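Local coordinates for protein endo-pectate lyase (Erwinia chrysanthemi, PDB 3B90) that probably cleaves polygalacturonate and pectins, including highly methylated ones, by calcium-dependent elimination within the chain, through the catalytic domain described here, at residues 120-125 with 152-157; 90-95 with 124-129; 112-117 with 145-150. All coordinates share one frame; numbering follows the deposited sequence.

Contact 1: residues 120-125 with 152-157; sequences KGNFTL and SATVNG. With SO4 (sulfate ion), chain F.
Thr124 and Thr154 face each other on neighbouring strands of the right-handed parallel beta-helix, one coil apart, and their hydroxyls meet on the Thr124 side of the sheet. OG1 of Thr124 lies only 2.5 Å from OG1 of Thr154, and the proton of Thr124 could serve either this oxygen or the backbone O of Asn122. The two threonines use different rotamers: in Thr124 the hydroxyl sits beside its own N (chi1 -55°), whereas in Thr154 it is held between N and carbonyl carbon (chi1 47°), which turns it across to the neighbouring strand. The side chains cross at a slant, and CG2 of Thr124 also rests 3.3 Å from OG1 of Thr154. Asn122, at positive phi in the turn before its strand, folds its amide back over the same threonine; Asn122 OD1 receives a weak hydrogen bond from Thr154 OG1 (3.3 Å).

Backbone bonds in parallel pattern hold the strands 153-156 and 123-125 together: Thr154 N binds Phe123 O, and Leu125 N binds Thr154 O at 2.7 Å. On the other side of the sheet, turned into the helix interior, Leu125 CD1 packs against Val155 CG2 at 4.3 Å. Phe123 swings its ring away from the 152-157 segment, toward Ile88 and Ala93 of the preceding coil, while Ala153 and Val155 lean on Leu178 of the next.

In the loop just before strand 153-156, the Ser152 hydroxyl links protein and solvent ion. Ser152 OG accepts a hydrogen bond from Asn122 N (3.0 Å) and gives its own proton to a sulfate, probably from the crystallisation liquor, which also bonds Thr151; Ser152 OG to sulfate O4 measures 2.7 Å.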
ATOM      1  N   LYS A 120      -8.217  -4.490   5.527  1.00 10.88           N
ATOM      2  CA  LYS A 120      -9.291  -5.395   5.928  1.00 13.43           C
ATOM      3  C   LYS A 120     -10.287  -5.534   4.772  1.00 13.31           C
ATOM      4  O   LYS A 120     -10.063  -5.013   3.684  1.00 13.18           O
ATOM      5  CB  LYS A 120     -10.000  -4.835   7.169  1.00 14.20           C
ATOM      6  CG  LYS A 120     -10.669  -3.479   6.931  1.00 17.16           C
ATOM      7  CD  LYS A 120     -10.695  -2.626   8.198  1.00 19.08           C
ATOM      8  CE  LYS A 120     -11.786  -3.042   9.163  1.00 21.89           C
ATOM      9  NZ  LYS A 120     -13.130  -2.562   8.717  1.00 24.62           N
ATOM     10  N   GLY A 121     -11.383  -6.248   5.005  1.00 14.29           N
ATOM     11  CA  GLY A 121     -12.371  -6.414   3.956  1.00 13.92           C
ATOM     12  C   GLY A 121     -11.897  -7.212   2.753  1.00 11.90           C
ATOM     13  O   GLY A 121     -12.407  -7.035   1.659  1.00 13.04           O
ATOM     14  N   ASN A 122     -10.864  -8.024   2.932  1.00 13.91           N
ATOM     15  CA  ASN A 122     -10.351  -8.870   1.852  1.00 13.44           C
ATOM     16  C   ASN A 122      -9.848  -8.118   0.608  1.00 13.16           C
ATOM     17  O   ASN A 122     -10.240  -8.434  -0.525  1.00 13.17           O
ATOM     18  CB  ASN A 122     -11.444  -9.881   1.465  1.00 11.81           C
ATOM     19  CG  ASN A 122     -10.888 -11.163   0.905  1.00 12.85           C
ATOM     20  OD1 ASN A 122      -9.679 -11.328   0.768  1.00 11.01           O
ATOM     21  ND2 ASN A 122     -11.784 -12.105   0.597  1.00 14.83           N
ATOM     22  N   PHE A 123      -9.010  -7.104   0.827  1.00 13.86           N
ATOM     23  CA  PHE A 123      -8.414  -6.320  -0.264  1.00 12.69           C
ATOM     24  C   PHE A 123      -7.646  -7.338  -1.104  1.00 12.44           C
ATOM     25  O   PHE A 123      -6.870  -8.107  -0.563  1.00 13.37           O
ATOM     26  CB  PHE A 123      -7.457  -5.261   0.327  1.00 11.44           C
ATOM     27  CG  PHE A 123      -6.629  -4.523  -0.698  1.00 11.57           C
ATOM     28  CD1 PHE A 123      -7.227  -3.871  -1.774  1.00 12.28           C
ATOM     29  CD2 PHE A 123      -5.239  -4.486  -0.584  1.00 12.21           C
ATOM     30  CE1 PHE A 123      -6.460  -3.200  -2.721  1.00 12.29           C
ATOM     31  CE2 PHE A 123      -4.459  -3.816  -1.526  1.00 13.62           C
ATOM     32  CZ  PHE A 123      -5.065  -3.171  -2.598  1.00 12.18           C
ATOM     33  N   THR A 124      -7.887  -7.359  -2.413  1.00 14.10           N
ATOM     34  CA  THR A 124      -7.238  -8.322  -3.307  1.00 14.20           C
ATOM     35  C   THR A 124      -6.207  -7.750  -4.284  1.00 14.25           C
ATOM     36  O   THR A 124      -6.399  -6.673  -4.846  1.00 15.25           O
ATOM     37  CB  THR A 124      -8.305  -9.094  -4.132  1.00 15.87           C
ATOM     38  OG1 THR A 124      -9.242  -9.709  -3.239  1.00 19.55           O
ATOM     39  CG2 THR A 124      -7.671 -10.173  -5.002  1.00 13.67           C
ATOM     40  N   LEU A 125      -5.118  -8.493  -4.480  1.00 13.55           N
ATOM     41  CA  LEU A 125      -4.062  -8.120  -5.418  1.00 14.08           C
ATOM     42  C   LEU A 125      -4.044  -9.134  -6.564  1.00 14.04           C
ATOM     43  O   LEU A 125      -3.972 -10.340  -6.331  1.00 13.03           O
ATOM     44  CB  LEU A 125      -2.683  -8.102  -4.737  1.00 13.06           C
ATOM     45  CG  LEU A 125      -2.345  -7.044  -3.682  1.00 12.94           C
ATOM     46  CD1 LEU A 125      -0.957  -7.283  -3.133  1.00 13.01           C
ATOM     47  CD2 LEU A 125      -2.421  -5.658  -4.273  1.00 12.40           C
ATOM     48  N   SER A 152      -7.298  -9.295   6.895  1.00 13.50           N
ATOM     49  CA  SER A 152      -7.751 -10.119   5.759  1.00 13.64           C
ATOM     50  C   SER A 152      -7.336  -9.507   4.415  1.00 14.64           C
ATOM     51  O   SER A 152      -7.553  -8.318   4.167  1.00 14.92           O
ATOM     52  CB  SER A 152      -9.267 -10.367   5.785  1.00 12.93           C
ATOM     53  OG  SER A 152     -10.028  -9.189   5.547  1.00 12.05           O
ATOM     54  N   ALA A 153      -6.720 -10.325   3.564  1.00 16.23           N
ATOM     55  CA  ALA A 153      -6.270  -9.895   2.239  1.00 17.53           C
ATOM     56  C   ALA A 153      -5.942 -11.096   1.349  1.00 17.78           C
ATOM     57  O   ALA A 153      -5.550 -12.154   1.844  1.00 18.01           O
ATOM     58  CB  ALA A 153      -5.048  -8.978   2.358  1.00 15.34           C
ATOM     59  N   THR A 154      -6.117 -10.931   0.038  1.00 17.65           N
ATOM     60  CA  THR A 154      -5.830 -12.002  -0.922  1.00 17.06           C
ATOM     61  C   THR A 154      -4.888 -11.583  -2.046  1.00 15.43           C
ATOM     62  O   THR A 154      -5.067 -10.544  -2.675  1.00 14.82           O
ATOM     63  CB  THR A 154      -7.115 -12.560  -1.570  1.00 17.52           C
ATOM     64  OG1 THR A 154      -7.949 -11.478  -2.004  1.00 22.22           O
ATOM     65  CG2 THR A 154      -7.884 -13.413  -0.584  1.00 18.89           C
ATOM     66  N   VAL A 155      -3.874 -12.400  -2.287  1.00 14.33           N
ATOM     67  CA  VAL A 155      -2.928 -12.126  -3.351  1.00 13.48           C
ATOM     68  C   VAL A 155      -3.146 -13.156  -4.459  1.00 13.39           C
ATOM     69  O   VAL A 155      -2.503 -14.207  -4.487  1.00 11.18           O
ATOM     70  CB  VAL A 155      -1.474 -12.176  -2.849  1.00 12.75           C
ATOM     71  CG1 VAL A 155      -0.511 -11.747  -3.968  1.00 15.66           C
ATOM     72  CG2 VAL A 155      -1.309 -11.271  -1.619  1.00 12.34           C
ATOM     73  N   ASN A 156      -4.125 -12.882  -5.315  1.00 12.99           N
ATOM     74  CA  ASN A 156      -4.429 -13.767  -6.434  1.00 14.36           C
ATOM     75  C   ASN A 156      -3.460 -13.465  -7.568  1.00 14.33           C
ATOM     76  O   ASN A 156      -3.840 -12.919  -8.609  1.00 12.97           O
ATOM     77  CB  ASN A 156      -5.857 -13.563  -6.931  1.00 14.45           C
ATOM     78  CG  ASN A 156      -6.235 -14.568  -8.002  1.00 17.43           C
ATOM     79  OD1 ASN A 156      -5.541 -15.579  -8.188  1.00 14.66           O
ATOM     80  ND2 ASN A 156      -7.323 -14.299  -8.716  1.00 16.56           N
ATOM     81  N   GLY A 157      -2.206 -13.834  -7.350  1.00 13.75           N
ATOM     82  CA  GLY A 157      -1.176 -13.582  -8.334  1.00 15.16           C
ATOM     83  C   GLY A 157       0.190 -13.766  -7.707  1.00 15.33           C
ATOM     84  O   GLY A 157       0.354 -14.552  -6.776  1.00 13.19           O
TER
HETATM   85  S   SO4 F 722     -11.754  -9.011   8.933  1.00 20.19           S
HETATM   86  O1  SO4 F 722     -11.285  -9.562  10.270  1.00 24.46           O
HETATM   87  O2  SO4 F 722     -12.456 -10.183   8.282  1.00 23.86           O
HETATM   88  O3  SO4 F 722     -12.680  -7.967   9.156  1.00 25.71           O
HETATM   89  O4  SO4 F 722     -10.633  -8.649   8.149  1.00 25.17           O

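Contact 2: residues 90-95 with 124-129; sequences GGIAHN and TLTGEH. With CA (calcium ion), chain C.
The His129 imidazole is held between Asn95 and Leu125: CB of Asn95 lies over one face, a CH-pi contact 3.6 Å from the ring centroid, and CD2 of Leu125 covers the opposite face. At the edge lies Ala93 O, to which His129 NE2 makes a weak hydrogen bond (2.8 Å); NE2 also bonds weakly to Thr126 O, while ND1 shares a water with ND2 of Asn95. The His94 ring meets Thr126 edge-on, its ND1 and the threonine OG1 hydrogen-bonded at 3.0 Å, with the side chains crossing at about a right angle. Here OG1 stands between N and carbonyl carbon of Thr126 (chi1 59°), turned toward the histidine.

Between these groups run successive coils of the parallel beta-helix, strand 92-95 pairing with 124-126. The pair is laced by Thr124 N to Gly91 O, Ala93 N to Thr124 O, Thr126 N to Ala93 O and Asn95 N to Thr126 O. Past the corner at Gly127 the lacing continues from Glu128 N to Asn95 O at 2.7 Å. Ala93 CB packs on Leu125 CD2 at 3.6 Å in the interior.

Asn95 has a second role: OD1 binds the calcium ion at 2.2 Å, alongside Asp73, the backbone oxygens of Ile74 and Tyr100, and two waters. With CG anti to the backbone N (chi1 -154°), CB stays over the His129 ring while the amide reaches on to the calcium ion.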
ATOM      1  N   GLY A  90     -11.526  -3.738   1.316  1.00 14.78           N
ATOM      2  CA  GLY A  90     -11.873  -4.417   0.084  1.00 14.90           C
ATOM      3  C   GLY A  90     -11.234  -3.758  -1.121  1.00 14.69           C
ATOM      4  O   GLY A  90     -10.281  -2.996  -0.987  1.00 14.94           O
ATOM      5  N   GLY A  91     -11.782  -4.023  -2.296  1.00 13.93           N
ATOM      6  CA  GLY A  91     -11.225  -3.459  -3.508  1.00 14.99           C
ATOM      7  C   GLY A  91     -10.258  -4.450  -4.122  1.00 15.20           C
ATOM      8  O   GLY A  91      -9.972  -5.497  -3.533  1.00 16.03           O
ATOM      9  N   ILE A  92      -9.781  -4.133  -5.320  1.00 15.80           N
ATOM     10  CA  ILE A  92      -8.851  -4.988  -6.047  1.00 15.20           C
ATOM     11  C   ILE A  92      -7.759  -4.105  -6.608  1.00 15.07           C
ATOM     12  O   ILE A  92      -8.043  -3.032  -7.130  1.00 14.27           O
ATOM     13  CB  ILE A  92      -9.528  -5.677  -7.249  1.00 16.01           C
ATOM     14  CG1 ILE A  92     -10.794  -6.413  -6.814  1.00 16.94           C
ATOM     15  CG2 ILE A  92      -8.562  -6.646  -7.897  1.00 18.57           C
ATOM     16  CD1 ILE A  92     -11.688  -6.812  -7.968  1.00 18.90           C
ATOM     17  N   ALA A  93      -6.511  -4.553  -6.492  1.00 14.01           N
ATOM     18  CA  ALA A  93      -5.393  -3.792  -7.013  1.00 14.03           C
ATOM     19  C   ALA A  93      -4.573  -4.653  -7.959  1.00 13.26           C
ATOM     20  O   ALA A  93      -3.874  -5.567  -7.535  1.00 13.28           O
ATOM     21  CB  ALA A  93      -4.532  -3.274  -5.876  1.00 14.54           C
ATOM     22  N   HIS A  94      -4.685  -4.365  -9.251  1.00 14.43           N
ATOM     23  CA  HIS A  94      -3.958  -5.102 -10.279  1.00 15.85           C
ATOM     24  C   HIS A  94      -2.682  -4.386 -10.719  1.00 16.31           C
ATOM     25  O   HIS A  94      -2.622  -3.161 -10.752  1.00 15.90           O
ATOM     26  CB  HIS A  94      -4.859  -5.322 -11.501  1.00 16.01           C
ATOM     27  CG  HIS A  94      -4.194  -6.059 -12.623  1.00 16.11           C
ATOM     28  ND1 HIS A  94      -4.330  -7.418 -12.800  1.00 17.63           N
ATOM     29  CD2 HIS A  94      -3.402  -5.626 -13.631  1.00 17.74           C
ATOM     30  CE1 HIS A  94      -3.650  -7.790 -13.871  1.00 17.02           C
ATOM     31  NE2 HIS A  94      -3.078  -6.721 -14.394  1.00 17.38           N
ATOM     32  N   ASN A  95      -1.684  -5.176 -11.092  1.00 17.23           N
ATOM     33  CA  ASN A  95      -0.408  -4.666 -11.572  1.00 19.15           C
ATOM     34  C   ASN A  95       0.185  -5.796 -12.423  1.00 20.34           C
ATOM     35  O   ASN A  95      -0.200  -6.958 -12.273  1.00 19.69           O
ATOM     36  CB  ASN A  95       0.510  -4.323 -10.393  1.00 19.90           C
ATOM     37  CG  ASN A  95       1.541  -3.258 -10.740  1.00 21.34           C
ATOM     38  OD1 ASN A  95       1.613  -2.789 -11.878  1.00 21.26           O
ATOM     39  ND2 ASN A  95       2.336  -2.862  -9.751  1.00 21.04           N
ATOM     40  N   THR A 124      -7.887  -7.359  -2.413  1.00 14.10           N
ATOM     41  CA  THR A 124      -7.238  -8.322  -3.307  1.00 14.20           C
ATOM     42  C   THR A 124      -6.207  -7.750  -4.284  1.00 14.25           C
ATOM     43  O   THR A 124      -6.399  -6.673  -4.846  1.00 15.25           O
ATOM     44  CB  THR A 124      -8.305  -9.094  -4.132  1.00 15.87           C
ATOM     45  OG1 THR A 124      -9.242  -9.709  -3.239  1.00 19.55           O
ATOM     46  CG2 THR A 124      -7.671 -10.173  -5.002  1.00 13.67           C
ATOM     47  N   LEU A 125      -5.118  -8.493  -4.480  1.00 13.55           N
ATOM     48  CA  LEU A 125      -4.062  -8.120  -5.418  1.00 14.08           C
ATOM     49  C   LEU A 125      -4.044  -9.134  -6.564  1.00 14.04           C
ATOM     50  O   LEU A 125      -3.972 -10.340  -6.331  1.00 13.03           O
ATOM     51  CB  LEU A 125      -2.683  -8.102  -4.737  1.00 13.06           C
ATOM     52  CG  LEU A 125      -2.345  -7.044  -3.682  1.00 12.94           C
ATOM     53  CD1 LEU A 125      -0.957  -7.283  -3.133  1.00 13.01           C
ATOM     54  CD2 LEU A 125      -2.421  -5.658  -4.273  1.00 12.40           C
ATOM     55  N   THR A 126      -4.138  -8.638  -7.792  1.00 14.37           N
ATOM     56  CA  THR A 126      -4.116  -9.484  -8.980  1.00 15.65           C
ATOM     57  C   THR A 126      -2.933  -9.082  -9.864  1.00 17.10           C
ATOM     58  O   THR A 126      -2.445  -7.952  -9.788  1.00 17.91           O
ATOM     59  CB  THR A 126      -5.420  -9.355  -9.793  1.00 15.72           C
ATOM     60  OG1 THR A 126      -5.611  -7.994 -10.186  1.00 18.12           O
ATOM     61  CG2 THR A 126      -6.624  -9.808  -8.966  1.00 15.43           C
ATOM     62  N   GLY A 127      -2.475 -10.012 -10.698  1.00 18.29           N
ATOM     63  CA  GLY A 127      -1.345  -9.740 -11.567  1.00 18.19           C
ATOM     64  C   GLY A 127      -0.008  -9.926 -10.863  1.00 19.32           C
ATOM     65  O   GLY A 127       0.110 -10.727  -9.933  1.00 18.85           O
ATOM     66  N   GLU A 128       1.003  -9.187 -11.317  1.00 20.12           N
ATOM     67  CA  GLU A 128       2.341  -9.253 -10.744  1.00 20.08           C
ATOM     68  C   GLU A 128       2.597  -8.043  -9.854  1.00 19.17           C
ATOM     69  O   GLU A 128       2.411  -6.911 -10.294  1.00 17.33           O
ATOM     70  CB  GLU A 128       3.399  -9.309 -11.854  1.00 21.52           C
ATOM     71  CG  GLU A 128       3.410 -10.598 -12.675  1.00 25.18           C
ATOM     72  CD  GLU A 128       2.292 -10.661 -13.698  1.00 26.77           C
ATOM     73  OE1 GLU A 128       2.244  -9.792 -14.594  1.00 28.85           O
ATOM     74  OE2 GLU A 128       1.458 -11.584 -13.615  1.00 29.19           O
ATOM     75  N   HIS A 129       3.061  -8.279  -8.623  1.00 18.57           N
ATOM     76  CA  HIS A 129       3.320  -7.185  -7.681  1.00 17.79           C
ATOM     77  C   HIS A 129       4.685  -7.181  -6.999  1.00 17.42           C
ATOM     78  O   HIS A 129       5.385  -8.195  -6.949  1.00 17.51           O
ATOM     79  CB  HIS A 129       2.256  -7.148  -6.584  1.00 16.54           C
ATOM     80  CG  HIS A 129       0.925  -6.631  -7.033  1.00 17.03           C
ATOM     81  ND1 HIS A 129       0.555  -5.311  -6.893  1.00 16.38           N
ATOM     82  CD2 HIS A 129      -0.147  -7.269  -7.561  1.00 17.01           C
ATOM     83  CE1 HIS A 129      -0.691  -5.159  -7.311  1.00 17.15           C
ATOM     84  NE2 HIS A 129      -1.140  -6.332  -7.720  1.00 17.77           N
TER
HETATM   85 CA    CA C 701       1.932  -1.093 -13.281  1.00 30.38          CA
HETATM   86  O   HOH W   1       2.727  -3.536  -7.084  1.00 13.70           O
HETATM   87  O   HOH W   2       3.669  -0.257 -11.627  1.00 32.48           O
HETATM   88  O   HOH W   3       3.409  -2.447 -14.241  1.00 11.61           O

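Contact 3: residues 112-117 with 145-150; sequences SKNSTT and PRFLTV
An extended run from CG to NE, with CG beside the backbone N (chi1 -63°), carries the Arg146 side chain across to the loop at Ser112. There Arg146 NE donates to Ser112 O at 2.8 Å; the oxygen lies close to the guanidinium plane, whereas the donor sits above the plane of the Ser112 carbonyl. NH2 goes on to Asn111 O and Asn142 OD1, and NH1 to Ser135 OG, which fixes the rotation of the buried group. Phe147, also with CG beside its N (chi1 -54°), lays its ring on the other side of the sheet. Ser115 O is at the ring edge, 3.3 Å from Phe147 CD1, and Thr116 OG1 approaches Phe147 CB at 3.6 Å. Beyond them Asn114 and Pro145, the latter after a cis peptide bond, lie side by side and point the same way.

The parallel backbone ladder runs Phe147 N to Ser115 O, Thr117 N to Phe147 O (2.8 Å) and Thr149 N to Thr117 O. Asn114 N reaches Pro145 O through a weak bond bent to 122°.

Strands 115-117 and 146-150 are thus neighbouring rungs of a parallel beta-helix. The preceding rung, 85-89, borders Thr116 through Met86, and the following one, 172-180, bonds to Arg146 and Leu148 through Val172; inside, Thr117 and Leu148 both touch Trp133 of strand 131-135.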
ATOM      1  N   SER A 112       4.034   8.799   6.969  1.00 11.73           N
ATOM      2  CA  SER A 112       3.789   9.499   8.237  1.00 11.92           C
ATOM      3  C   SER A 112       4.348   8.709   9.428  1.00 12.17           C
ATOM      4  O   SER A 112       4.747   7.566   9.260  1.00 12.89           O
ATOM      5  CB  SER A 112       2.288   9.757   8.405  1.00 10.63           C
ATOM      6  OG  SER A 112       1.548   8.562   8.222  1.00  9.12           O
ATOM      7  N   LYS A 113       4.418   9.336  10.605  1.00 13.65           N
ATOM      8  CA  LYS A 113       4.936   8.680  11.820  1.00 15.24           C
ATOM      9  C   LYS A 113       3.818   8.475  12.857  1.00 15.11           C
ATOM     10  O   LYS A 113       2.826   9.202  12.849  1.00 14.89           O
ATOM     11  CB  LYS A 113       6.065   9.505  12.443  1.00 16.69           C
ATOM     12  CG  LYS A 113       7.215   9.847  11.499  1.00 20.53           C
ATOM     13  CD  LYS A 113       8.279  10.663  12.234  1.00 22.98           C
ATOM     14  CE  LYS A 113       9.285  11.299  11.289  1.00 23.55           C
ATOM     15  NZ  LYS A 113      10.346  12.027  12.047  1.00 24.50           N
ATOM     16  N   ASN A 114       4.015   7.528  13.778  1.00 15.28           N
ATOM     17  CA  ASN A 114       3.019   7.172  14.806  1.00 15.92           C
ATOM     18  C   ASN A 114       1.638   7.045  14.158  1.00 14.79           C
ATOM     19  O   ASN A 114       0.620   7.517  14.687  1.00 13.03           O
ATOM     20  CB  ASN A 114       2.980   8.176  15.972  1.00 17.59           C
ATOM     21  CG  ASN A 114       2.185   7.644  17.167  1.00 20.46           C
ATOM     22  OD1 ASN A 114       2.158   6.440  17.415  1.00 22.26           O
ATOM     23  ND2 ASN A 114       1.524   8.539  17.899  1.00 20.54           N
ATOM     24  N   SER A 115       1.638   6.424  12.982  1.00 12.37           N
ATOM     25  CA  SER A 115       0.434   6.216  12.200  1.00 10.20           C
ATOM     26  C   SER A 115       0.231   4.738  11.901  1.00  9.74           C
ATOM     27  O   SER A 115       1.149   3.930  12.068  1.00  9.22           O
ATOM     28  CB  SER A 115       0.521   7.014  10.904  1.00 10.15           C
ATOM     29  OG  SER A 115       1.822   6.937  10.366  1.00  9.75           O
ATOM     30  N   THR A 116      -0.941   4.416  11.361  1.00  7.61           N
ATOM     31  CA  THR A 116      -1.313   3.041  11.064  1.00  7.43           C
ATOM     32  C   THR A 116      -2.051   2.861   9.745  1.00  6.10           C
ATOM     33  O   THR A 116      -2.990   3.610   9.424  1.00  5.09           O
ATOM     34  CB  THR A 116      -2.243   2.485  12.181  1.00  7.56           C
ATOM     35  OG1 THR A 116      -1.590   2.587  13.454  1.00  9.16           O
ATOM     36  CG2 THR A 116      -2.596   1.026  11.921  1.00 10.18           C
ATOM     37  N   THR A 117      -1.593   1.898   8.956  1.00  4.88           N
ATOM     38  CA  THR A 117      -2.278   1.558   7.717  1.00  6.68           C
ATOM     39  C   THR A 117      -3.008   0.252   8.055  1.00  7.70           C
ATOM     40  O   THR A 117      -2.440  -0.639   8.694  1.00  7.78           O
ATOM     41  CB  THR A 117      -1.313   1.350   6.542  1.00  5.63           C
ATOM     42  OG1 THR A 117      -0.644   2.579   6.268  1.00  7.91           O
ATOM     43  CG2 THR A 117      -2.083   0.934   5.294  1.00  7.20           C
ATOM     44  N   PRO A 145       7.217   5.562  15.161  1.00 11.79           N
ATOM     45  CA  PRO A 145       6.907   4.264  14.562  1.00  9.52           C
ATOM     46  C   PRO A 145       5.831   4.251  13.482  1.00  9.16           C
ATOM     47  O   PRO A 145       4.988   5.144  13.407  1.00  9.68           O
ATOM     48  CB  PRO A 145       6.474   3.453  15.768  1.00  8.78           C
ATOM     49  CG  PRO A 145       5.721   4.460  16.554  1.00  8.82           C
ATOM     50  CD  PRO A 145       6.550   5.712  16.468  1.00 10.18           C
ATOM     51  N   ARG A 146       5.881   3.227  12.637  1.00  8.64           N
ATOM     52  CA  ARG A 146       4.892   3.043  11.583  1.00 10.68           C
ATOM     53  C   ARG A 146       4.271   1.666  11.809  1.00 10.94           C
ATOM     54  O   ARG A 146       4.969   0.703  12.123  1.00 10.73           O
ATOM     55  CB  ARG A 146       5.522   3.157  10.188  1.00 10.42           C
ATOM     56  CG  ARG A 146       6.109   4.537   9.911  1.00 11.20           C
ATOM     57  CD  ARG A 146       6.263   4.791   8.419  1.00 12.25           C
ATOM     58  NE  ARG A 146       6.838   6.104   8.150  1.00 10.44           N
ATOM     59  CZ  ARG A 146       8.112   6.307   7.817  1.00 13.29           C
ATOM     60  NH1 ARG A 146       8.950   5.278   7.708  1.00 11.41           N
ATOM     61  NH2 ARG A 146       8.553   7.537   7.588  1.00  9.65           N
ATOM     62  N   PHE A 147       2.951   1.580  11.672  1.00 11.66           N
ATOM     63  CA  PHE A 147       2.240   0.328  11.917  1.00 11.99           C
ATOM     64  C   PHE A 147       1.365  -0.132  10.762  1.00 11.94           C
ATOM     65  O   PHE A 147       0.727   0.682  10.078  1.00  8.80           O
ATOM     66  CB  PHE A 147       1.359   0.458  13.173  1.00 12.95           C
ATOM     67  CG  PHE A 147       2.107   0.914  14.404  1.00 16.72           C
ATOM     68  CD1 PHE A 147       2.060   2.241  14.811  1.00 18.83           C
ATOM     69  CD2 PHE A 147       2.856   0.014  15.154  1.00 17.60           C
ATOM     70  CE1 PHE A 147       2.751   2.664  15.952  1.00 19.40           C
ATOM     71  CE2 PHE A 147       3.551   0.423  16.295  1.00 17.32           C
ATOM     72  CZ  PHE A 147       3.499   1.744  16.692  1.00 19.42           C
ATOM     73  N   LEU A 148       1.330  -1.451  10.581  1.00 12.78           N
ATOM     74  CA  LEU A 148       0.527  -2.092   9.551  1.00 13.37           C
ATOM     75  C   LEU A 148      -0.375  -3.126  10.214  1.00 14.40           C
ATOM     76  O   LEU A 148       0.064  -3.898  11.073  1.00 13.91           O
ATOM     77  CB  LEU A 148       1.409  -2.801   8.516  1.00 15.29           C
ATOM     78  CG  LEU A 148       0.636  -3.648   7.486  1.00 14.18           C
ATOM     79  CD1 LEU A 148      -0.223  -2.741   6.607  1.00 13.39           C
ATOM     80  CD2 LEU A 148       1.583  -4.449   6.632  1.00 12.65           C
ATOM     81  N   THR A 149      -1.645  -3.108   9.834  1.00 14.99           N
ATOM     82  CA  THR A 149      -2.610  -4.056  10.358  1.00 16.68           C
ATOM     83  C   THR A 149      -3.315  -4.732   9.203  1.00 15.91           C
ATOM     84  O   THR A 149      -4.005  -4.078   8.426  1.00 18.42           O
ATOM     85  CB  THR A 149      -3.679  -3.379  11.252  1.00 17.57           C
ATOM     86  OG1 THR A 149      -3.105  -3.046  12.516  1.00 18.14           O
ATOM     87  CG2 THR A 149      -4.862  -4.318  11.491  1.00 20.02           C
ATOM     88  N   VAL A 150      -3.104  -6.033   9.065  1.00 14.52           N
ATOM     89  CA  VAL A 150      -3.773  -6.793   8.022  1.00 12.25           C
ATOM     90  C   VAL A 150      -4.611  -7.859   8.714  1.00 12.03           C
ATOM     91  O   VAL A 150      -4.071  -8.735   9.393  1.00 11.63           O
ATOM     92  CB  VAL A 150      -2.767  -7.483   7.057  1.00 11.64           C
ATOM     93  CG1 VAL A 150      -3.528  -8.300   6.006  1.00  9.02           C
ATOM     94  CG2 VAL A 150      -1.875  -6.432   6.371  1.00  9.83           C
TER

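Following the chain, contact 2 starts first, at 90-95; contact 3 starts at 112-117 and contact 1 at 120-125, on the end of the strand 115-120 that contact 3 uses. Segment 124-129 then closes contact 2, one coil after it began, with contact 1 starting on the strand where contact 2 ends; they share Thr124 and Leu125. Segment 145-150 closes contact 3 and 152-157 closes contact 1, each across a further coil. No contact nests within another: contact 3 crosses both others. Contacts 2 and 1 stack three successive strands, 92-95, 123-126 and 153-156, the first of which supplies a calcium ligand, while contact 3, with its centre about 19 Å from that of contact 1, pairs the strands leading into the last two.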